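Local coordinates for protein carbohydrate esterase family 2 (CE2) (Chaetomium olivicolor, PDB 4XVH) that probably removes acetyl groups from xylan and related plant polysaccharides, as a carbohydrate esterase that joins an SGNH-type hydrolase domain to a beta-sandwich domain, at residues Ala36-Asn42 and Tyr87-Gly93; Thr41-Asp45 and Ile56-Ala60; Leu15-Gly21 and Leu79-Pro85. One frame throughout, in Å; residues are numbered along the deposited sequence.

Contact 1: residues Ala36-Asn42 and Tyr87-Gly93. With PEU (2,5,8,11,14,17,20,23,26,29,32,35,38,41,44,47,50,53,56,59,62,65,68,71,74,77,80-heptacosaoxadooctacontan-82-ol), chain C.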
# COMPACT_ATOMS: atom_id res chain seq x y z
N ALA A 36 -16.27 -15.15 5.28
CA ALA A 36 -16.71 -16.24 4.43
C ALA A 36 -15.62 -17.29 4.36
O ALA A 36 -15.87 -18.47 4.53
CB ALA A 36 -17.07 -15.72 3.04
N SER A 37 -14.38 -16.86 4.15
CA SER A 37 -13.27 -17.79 4.13
C SER A 37 -11.98 -17.05 4.32
O SER A 37 -11.89 -15.84 4.07
CB SER A 37 -13.23 -18.56 2.80
OG SER A 37 -12.67 -17.79 1.75
N VAL A 38 -10.95 -17.76 4.75
CA VAL A 38 -9.66 -17.11 4.87
C VAL A 38 -8.62 -18.06 4.29
O VAL A 38 -8.75 -19.28 4.40
CB VAL A 38 -9.36 -16.69 6.33
CG1 VAL A 38 -9.59 -17.82 7.28
CG2 VAL A 38 -7.98 -16.18 6.46
N SER A 39 -7.64 -17.51 3.57
CA SER A 39 -6.55 -18.34 3.07
C SER A 39 -5.21 -17.77 3.50
O SER A 39 -5.07 -16.55 3.64
CB SER A 39 -6.61 -18.50 1.55
OG SER A 39 -6.71 -17.26 0.91
N GLY A 40 -4.25 -18.67 3.72
CA GLY A 40 -2.90 -18.32 4.11
C GLY A 40 -2.88 -17.56 5.42
O GLY A 40 -3.68 -17.85 6.32
N THR A 41 -1.98 -16.60 5.54
CA THR A 41 -1.90 -15.88 6.81
C THR A 41 -2.20 -14.41 6.53
O THR A 41 -2.01 -13.92 5.41
CB THR A 41 -0.52 -16.04 7.52
OG1 THR A 41 0.53 -15.74 6.59
CG2 THR A 41 -0.32 -17.46 8.10
N ASN A 42 -2.72 -13.72 7.54
CA ASN A 42 -3.25 -12.37 7.38
C ASN A 42 -3.12 -11.64 8.69
O ASN A 42 -3.05 -12.30 9.74
CB ASN A 42 -4.73 -12.38 6.98
CG ASN A 42 -4.98 -13.14 5.71
OD1 ASN A 42 -4.86 -12.60 4.61
ND2 ASN A 42 -5.29 -14.43 5.84
N TYR A 87 0.86 -13.44 1.21
CA TYR A 87 0.77 -14.28 2.40
C TYR A 87 -0.62 -14.91 2.56
O TYR A 87 -0.76 -15.96 3.16
CB TYR A 87 1.12 -13.48 3.67
CG TYR A 87 2.61 -13.24 3.83
CD1 TYR A 87 3.44 -14.20 4.42
CD2 TYR A 87 3.20 -12.06 3.37
CE1 TYR A 87 4.80 -13.98 4.55
CE2 TYR A 87 4.57 -11.83 3.50
CZ TYR A 87 5.36 -12.79 4.09
OH TYR A 87 6.73 -12.55 4.21
N GLY A 88 -1.64 -14.24 2.02
CA GLY A 88 -2.99 -14.79 2.00
C GLY A 88 -4.02 -13.70 1.78
O GLY A 88 -3.66 -12.56 1.49
N SER A 89 -5.29 -14.02 1.92
CA SER A 89 -6.33 -13.00 1.86
C SER A 89 -7.53 -13.37 2.75
O SER A 89 -7.61 -14.49 3.24
CB SER A 89 -6.77 -12.77 0.42
OG SER A 89 -7.33 -13.94 -0.12
N ILE A 90 -8.43 -12.42 2.96
CA ILE A 90 -9.65 -12.67 3.73
C ILE A 90 -10.87 -12.44 2.84
O ILE A 90 -10.97 -11.40 2.18
CB ILE A 90 -9.76 -11.77 4.99
CG1 ILE A 90 -8.56 -12.04 5.92
CG2 ILE A 90 -11.08 -12.04 5.70
CD1 ILE A 90 -8.24 -10.89 6.90
N PHE A 91 -11.78 -13.41 2.77
CA PHE A 91 -13.02 -13.19 2.03
C PHE A 91 -14.14 -12.84 3.02
O PHE A 91 -14.47 -13.67 3.88
CB PHE A 91 -13.40 -14.41 1.19
CG PHE A 91 -12.47 -14.65 0.01
CD1 PHE A 91 -11.21 -15.22 0.20
CD2 PHE A 91 -12.88 -14.33 -1.28
CE1 PHE A 91 -10.36 -15.44 -0.91
CE2 PHE A 91 -12.04 -14.56 -2.39
CZ PHE A 91 -10.79 -15.12 -2.19
N LEU A 92 -14.69 -11.63 2.91
CA LEU A 92 -15.67 -11.16 3.87
C LEU A 92 -17.04 -11.77 3.63
O LEU A 92 -17.41 -12.04 2.47
CB LEU A 92 -15.78 -9.63 3.84
CG LEU A 92 -14.56 -8.88 4.42
CD1 LEU A 92 -14.87 -7.41 4.55
CD2 LEU A 92 -14.20 -9.43 5.79
N GLY A 93 -17.79 -11.97 4.72
CA GLY A 93 -19.18 -12.38 4.66
C GLY A 93 -20.10 -11.20 4.96
O GLY A 93 -19.87 -10.08 4.49
CAA PEU C . -0.80 -18.53 -0.08
OAB PEU C . 0.63 -18.74 0.01
CAC PEU C . 1.16 -19.55 -1.11
CAD PEU C . 2.69 -19.90 -1.20
OAE PEU C . 3.17 -20.66 -0.07
CAF PEU C . 3.10 -19.95 1.21
CAG PEU C . 4.06 -18.79 1.54
OAH PEU C . 4.14 -17.68 0.64
CAI PEU C . 4.95 -16.61 1.20
CAJ PEU C . 5.30 -15.53 0.17
OAK PEU C . 6.07 -14.46 0.79
CAL PEU C . 6.75 -13.71 -0.23
CAM PEU C . 7.61 -12.56 0.30
OAN PEU C . 8.36 -12.15 -0.86
CAO PEU C . 9.35 -11.13 -0.59
CAP PEU C . 10.23 -11.38 -1.80
OAQ PEU C . 11.45 -10.69 -2.16
CAR PEU C . 12.53 -10.61 -1.18
CAS PEU C . 12.47 -9.61 0.00
OAT PEU C . 12.47 -8.18 -0.42
CAU PEU C . 11.34 -7.74 -1.22
CAV PEU C . 11.46 -6.25 -1.62
OAW PEU C . 10.37 -5.70 -2.39
O HOH W 1 -5.37 -15.44 -0.74
O HOH W 2 1.27 -17.54 4.55
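Ala36 and Ser37 both send their backbone N-H groups to the carbonyl oxygen of Phe91, Ala36 N at 2.7 Å from Phe91 O, and this two-to-one pairing is a classic beta bulge at the corner where the chain turns. From there strand 37-40 runs antiparallel to strand 88-93, the axes of the two at 179°. Ser37 returns a bond through its carbonyl oxygen to Phe91 N, while its hydroxyl, folded back between its own N and carbonyl carbon (chi1 79°), brings OG to 3.3 Å from Phe91 CD1. Val38 faces the other side of the sheet, where CG2 lies 4.2 Å from Ile90 CG1. At Ser39 the pairing is hydrogen-bonded again: Ser39 N meets Ser89 O at 172°, almost straight, and one water joins Ser39 OG to Ser89 OG, which is also bonded to Glu14. Ser39 O is gripped from opposite faces of its plane, by Ser89 N and by Asn42 ND2, the latter at 3.1 Å. Gly40 and Gly88 then come within 4.1 Å, CA to CA; a CB on either would collide with the opposite strand. Just past the ladder, Thr41 N bonds Tyr87 O at 2.7 Å, and a second water links Thr41 OG1 to that same carbonyl. Asn42 and Ile90 side chains run alongside each other, pointing opposite ways, Asn42 CB 3.8 Å from Ile90 CD1, and OD1 turns to Arg81. The Tyr87 ring leads off toward the bound polyether, whose OAK sits over one face, and Tyr87 OH bonds Asn133. Such an antiparallel ladder with a bulge at its bend belongs to the beta-sandwich, jelly-roll domain, and the loop residue just ahead of strand 88-93, Tyr87, lies in the ligand pocket.

Contact 2: residues Thr41-Asp45 and Ile56-Ala60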
# COMPACT_ATOMS: atom_id res chain seq x y z
N THR A 41 -1.98 -16.60 5.54
CA THR A 41 -1.90 -15.88 6.81
C THR A 41 -2.20 -14.41 6.53
O THR A 41 -2.01 -13.92 5.41
CB THR A 41 -0.52 -16.04 7.52
OG1 THR A 41 0.53 -15.74 6.59
CG2 THR A 41 -0.32 -17.46 8.10
N ASN A 42 -2.72 -13.72 7.54
CA ASN A 42 -3.25 -12.37 7.38
C ASN A 42 -3.12 -11.64 8.69
O ASN A 42 -3.05 -12.30 9.74
CB ASN A 42 -4.73 -12.38 6.98
CG ASN A 42 -4.98 -13.14 5.71
OD1 ASN A 42 -4.86 -12.60 4.61
ND2 ASN A 42 -5.29 -14.43 5.84
N SER A 43 -3.15 -10.31 8.67
CA SER A 43 -3.42 -9.61 9.93
C SER A 43 -4.15 -8.34 9.60
O SER A 43 -4.02 -7.82 8.49
CB SER A 43 -2.15 -9.32 10.74
OG SER A 43 -1.31 -8.40 10.10
N VAL A 44 -4.94 -7.86 10.54
CA VAL A 44 -5.75 -6.70 10.35
C VAL A 44 -5.65 -5.86 11.60
O VAL A 44 -5.37 -6.39 12.69
CB VAL A 44 -7.26 -7.06 10.11
CG1 VAL A 44 -7.45 -7.93 8.86
CG2 VAL A 44 -7.83 -7.75 11.35
N ASP A 45 -5.89 -4.56 11.42
CA ASP A 45 -6.16 -3.63 12.52
C ASP A 45 -7.66 -3.47 12.66
O ASP A 45 -8.33 -3.18 11.67
CB ASP A 45 -5.57 -2.24 12.22
CG ASP A 45 -4.10 -2.14 12.52
OD1 ASP A 45 -3.49 -3.12 13.01
OD2 ASP A 45 -3.56 -1.03 12.29
N ILE A 56 -5.17 -8.18 14.91
CA ILE A 56 -5.70 -9.52 14.85
C ILE A 56 -5.02 -10.28 13.73
O ILE A 56 -4.96 -9.78 12.61
CB ILE A 56 -7.21 -9.48 14.63
CG1 ILE A 56 -7.89 -8.67 15.72
CG2 ILE A 56 -7.79 -10.91 14.60
CD1 ILE A 56 -9.35 -8.37 15.40
N SER A 57 -4.50 -11.48 14.02
CA SER A 57 -3.85 -12.28 12.98
C SER A 57 -4.33 -13.72 13.01
O SER A 57 -3.91 -14.52 12.19
CB SER A 57 -2.33 -12.23 13.12
OG SER A 57 -1.89 -12.86 14.30
N ASP A 58 -5.22 -14.03 13.94
CA ASP A 58 -5.87 -15.33 13.97
C ASP A 58 -7.36 -15.17 13.81
O ASP A 58 -8.01 -14.45 14.57
CB ASP A 58 -5.55 -16.08 15.25
CG ASP A 58 -4.34 -16.98 15.10
OD1 ASP A 58 -3.42 -16.61 14.33
OD2 ASP A 58 -4.33 -18.07 15.74
N PHE A 59 -7.90 -15.81 12.79
CA PHE A 59 -9.32 -15.74 12.51
C PHE A 59 -9.86 -17.16 12.64
O PHE A 59 -9.93 -17.91 11.65
CB PHE A 59 -9.58 -15.16 11.13
CG PHE A 59 -8.76 -13.95 10.85
CD1 PHE A 59 -9.25 -12.69 11.14
CD2 PHE A 59 -7.48 -14.06 10.33
CE1 PHE A 59 -8.49 -11.55 10.90
CE2 PHE A 59 -6.71 -12.95 10.10
CZ PHE A 59 -7.22 -11.69 10.38
N ALA A 60 -10.20 -17.52 13.87
CA ALA A 60 -10.57 -18.90 14.20
C ALA A 60 -11.68 -19.40 13.27
O ALA A 60 -11.46 -20.28 12.44
CB ALA A 60 -10.99 -19.01 15.65
O HOH W 3 -3.38 -15.34 9.79
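Val44 and Ile56 are joined by two backbone hydrogen bonds, Val44 N to Ile56 O at 2.8 Å and Ile56 N to Val44 O at 2.9 Å, the second nearly straight at 175°. They form one antiparallel hydrogen-bonded pair, and their side chains lie on the same face. On that face packing is close: Val44 CG2, set between its own backbone N and carbonyl carbon (chi1 -60° for CG1), reaches 3.8 Å from Ile56 CB. The same methyl lies in the plane of the Phe59 ring at its edge, 3.9 Å from CE1, so the valine meets the rim of the phenyl group and not its face. Phe59 CE2 lies 3.7 Å from Asn42 CB, which stands off the ring plane. Ile90 and Ile64, both of the four-stranded sheet, also touch Phe59, while Val44 belongs to the other sheet, so the ring sits between the two.

Beyond the pair, toward Asn42 and Ser57, direct bonding gives way to weaker links. Ser43 CA offers a C-H to Ile56 O at 3.1 Å, and Ser57 CA a similar one to Asn42 O. The chains have parted enough for a water to stand between them, accepting from Asn42 N and apparently donating to Ser57 O, which it approaches to a short 2.6 Å. Ser57 is partly exposed. Ser43 OG turns elsewhere, to the carbonyl of Ala135. The chemistry thus divides in two: apolar methyls and a ring edge pack the inner face, whereas at the outer end a water takes over the role of a direct bond, consistent with direct pairing confined to Val44 and Ile56 and a water-mediated link beyond it.

Contact 3: residues Leu15-Gly21 and Leu79-Pro85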
# COMPACT_ATOMS: atom_id res chain seq x y z
N LEU A 15 -10.71 -9.09 0.68
CA LEU A 15 -9.69 -8.16 1.13
C LEU A 15 -8.35 -8.70 0.69
O LEU A 15 -7.75 -9.56 1.35
CB LEU A 15 -9.75 -7.97 2.64
CG LEU A 15 -11.14 -7.55 3.15
CD1 LEU A 15 -10.99 -7.35 4.66
CD2 LEU A 15 -11.66 -6.26 2.47
N SER A 16 -7.90 -8.21 -0.45
CA SER A 16 -6.71 -8.73 -1.11
C SER A 16 -5.53 -7.76 -0.98
O SER A 16 -4.51 -8.09 -0.39
CB SER A 16 -7.01 -8.99 -2.59
OG SER A 16 -5.84 -9.41 -3.25
N TRP A 17 -5.66 -6.55 -1.53
CA TRP A 17 -4.58 -5.57 -1.40
C TRP A 17 -4.37 -5.13 0.07
O TRP A 17 -5.29 -5.19 0.89
CB TRP A 17 -4.88 -4.36 -2.30
CG TRP A 17 -4.91 -4.69 -3.76
CD1 TRP A 17 -6.02 -4.69 -4.58
CD2 TRP A 17 -3.80 -5.13 -4.58
NE1 TRP A 17 -5.65 -5.08 -5.86
CE2 TRP A 17 -4.31 -5.34 -5.89
CE3 TRP A 17 -2.44 -5.37 -4.33
CZ2 TRP A 17 -3.49 -5.77 -6.95
CZ3 TRP A 17 -1.63 -5.78 -5.39
CH2 TRP A 17 -2.16 -5.97 -6.68
N PRO A 18 -3.14 -4.70 0.41
CA PRO A 18 -2.88 -4.14 1.73
C PRO A 18 -3.78 -2.95 1.99
O PRO A 18 -4.07 -2.19 1.05
CB PRO A 18 -1.41 -3.68 1.66
CG PRO A 18 -0.81 -4.50 0.54
CD PRO A 18 -1.95 -4.61 -0.46
N GLY A 19 -4.20 -2.77 3.23
CA GLY A 19 -4.96 -1.58 3.60
C GLY A 19 -6.44 -1.71 3.31
O GLY A 19 -7.21 -0.86 3.77
N THR A 20 -6.86 -2.74 2.56
CA THR A 20 -8.29 -2.83 2.23
C THR A 20 -9.12 -3.23 3.45
O THR A 20 -8.61 -3.86 4.39
CB THR A 20 -8.57 -3.82 1.09
OG1 THR A 20 -7.94 -5.07 1.38
CG2 THR A 20 -8.03 -3.24 -0.25
N GLY A 21 -10.40 -2.91 3.44
CA GLY A 21 -11.21 -3.21 4.61
C GLY A 21 -12.58 -2.59 4.59
O GLY A 21 -13.16 -2.40 3.51
N LEU A 79 -11.99 -1.49 9.96
CA LEU A 79 -11.11 -2.64 9.78
C LEU A 79 -10.18 -2.41 8.60
O LEU A 79 -10.67 -2.13 7.49
CB LEU A 79 -11.93 -3.91 9.51
CG LEU A 79 -11.16 -5.20 9.23
CD1 LEU A 79 -10.61 -5.73 10.54
CD2 LEU A 79 -12.05 -6.28 8.57
N ARG A 80 -8.88 -2.59 8.80
CA ARG A 80 -7.95 -2.50 7.69
C ARG A 80 -6.89 -3.60 7.68
O ARG A 80 -6.32 -3.92 8.72
CB ARG A 80 -7.28 -1.15 7.71
CG ARG A 80 -8.15 -0.08 7.06
CD ARG A 80 -7.38 1.15 7.03
NE ARG A 80 -8.09 2.34 6.56
CZ ARG A 80 -8.32 2.65 5.29
NH1 ARG A 80 -8.00 1.81 4.32
NH2 ARG A 80 -8.90 3.81 5.00
N ARG A 81 -6.66 -4.19 6.52
CA ARG A 81 -5.65 -5.19 6.35
C ARG A 81 -4.27 -4.59 6.55
O ARG A 81 -3.93 -3.64 5.94
CB ARG A 81 -5.67 -5.73 4.93
CG ARG A 81 -6.08 -7.15 4.76
CD ARG A 81 -6.30 -7.45 3.31
NE ARG A 81 -5.27 -8.12 2.56
CZ ARG A 81 -4.76 -9.30 2.84
NH1 ARG A 81 -5.08 -9.90 3.94
NH2 ARG A 81 -3.89 -9.83 2.06
N ARG A 82 -3.47 -5.24 7.35
CA ARG A 82 -2.08 -4.84 7.55
C ARG A 82 -1.15 -5.46 6.50
O ARG A 82 -0.07 -4.93 6.22
CB ARG A 82 -1.60 -5.31 8.94
CG ARG A 82 -2.30 -4.67 10.12
CD ARG A 82 -2.19 -5.53 11.36
NE ARG A 82 -0.81 -5.78 11.79
CZ ARG A 82 -0.09 -4.95 12.55
NH1 ARG A 82 -0.60 -3.80 12.99
NH2 ARG A 82 1.15 -5.28 12.92
N SER A 83 -1.56 -6.63 5.97
CA SER A 83 -0.67 -7.51 5.23
C SER A 83 -1.04 -7.61 3.75
O SER A 83 -1.93 -6.90 3.27
CB SER A 83 -0.67 -8.92 5.86
OG SER A 83 -1.99 -9.44 5.93
N GLU A 84 -0.38 -8.52 3.03
CA GLU A 84 -0.42 -8.47 1.57
C GLU A 84 -0.86 -9.79 0.93
O GLU A 84 -0.84 -10.84 1.57
CB GLU A 84 0.97 -8.06 1.04
CG GLU A 84 2.02 -9.18 1.25
CD GLU A 84 3.38 -8.79 0.71
OE1 GLU A 84 3.51 -8.64 -0.54
OE2 GLU A 84 4.31 -8.62 1.54
N PRO A 85 -1.24 -9.75 -0.35
CA PRO A 85 -1.78 -10.95 -0.99
C PRO A 85 -0.83 -12.14 -0.99
O PRO A 85 -1.30 -13.28 -0.95
CB PRO A 85 -2.07 -10.51 -2.43
CG PRO A 85 -1.83 -9.05 -2.49
CD PRO A 85 -1.46 -8.53 -1.15
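Arg81 reaches across to segment 15-21 and grips one carbonyl oxygen side-on with two nitrogens: NE lies 3.0 Å and NH2 3.1 Å from Ser16 O, both from the same face of that carbonyl's plane. NE also makes a weak bond to Trp17 O. Above one face of the guanidinium sits Leu15 O, and Ser83 O lies over the opposite face, so the flat group lies between two carbonyl oxygens, neither of which it bonds; Ser83 O is buried without a partner. A bend at chi3 (99°) turns the guanidinium back toward Ser16, and the aliphatic part is packed as well, with Arg81 CD 3.6 Å from Leu15 CB.

The next shell fixes the loop that presents these oxygens. Trp17 to Thr20 form a type II turn in which Thr20 OG1 donates to Trp17 O at 2.7 Å, and Gly19 accommodates the positive phi (84°). Backbone bonds tie the turn to the strand: Gly19 N to Arg81 O, and Arg81 N to Thr20 O at 163°. Arg80, its chain extended from CG to NE, brings NH1 to Gly19 O at 2.8 Å, with the oxygen in the guanidinium plane. At the far end Pro18 and Pro85 cross at about a right angle, CD to CD 4.0 Å. A leucine in place of Arg81, lacking NE and NH2, would remove both donors to Ser16 O and would probably leave that buried carbonyl without a mate and the turn freer to shift.

Farther out, Arg81 NH1 bonds Asn42 OD1 and NH2 bonds Gly88 O. Trp17 and Pro18 rest on strand 155-160 of the parallel sheet, and Pro18 also touches helix 118-121. The contact therefore lies where strand 73-81, and the loop running from strand 14-15 into strand 21-28, meet the hydrolase domain.

The three contacts sit within about 10 Å of one another, centre to centre, in the N-terminal beta-sandwich region, and Asn42 ties them together. It belongs to contacts 1 and 2, and its OD1 lies 2.8 Å from Arg81 NH1 of contact 3. Ile90 of contact 1 packs on contact 2, its CD1 3.6 Å from Val44 CG1, and its carbonyl oxygen meets Leu15 N of contact 3 at 2.8 Å. Strands 44-48 and 73-81 are neighbours in one sheet, with Asp45 N 2.8 Å from Arg80 O. Toward the polyether pocket, contact 1 supplies Tyr87, while the side chain of Glu84 in contact 3 is about 5 Å from the ligand and bonds Ser162 of that pocket.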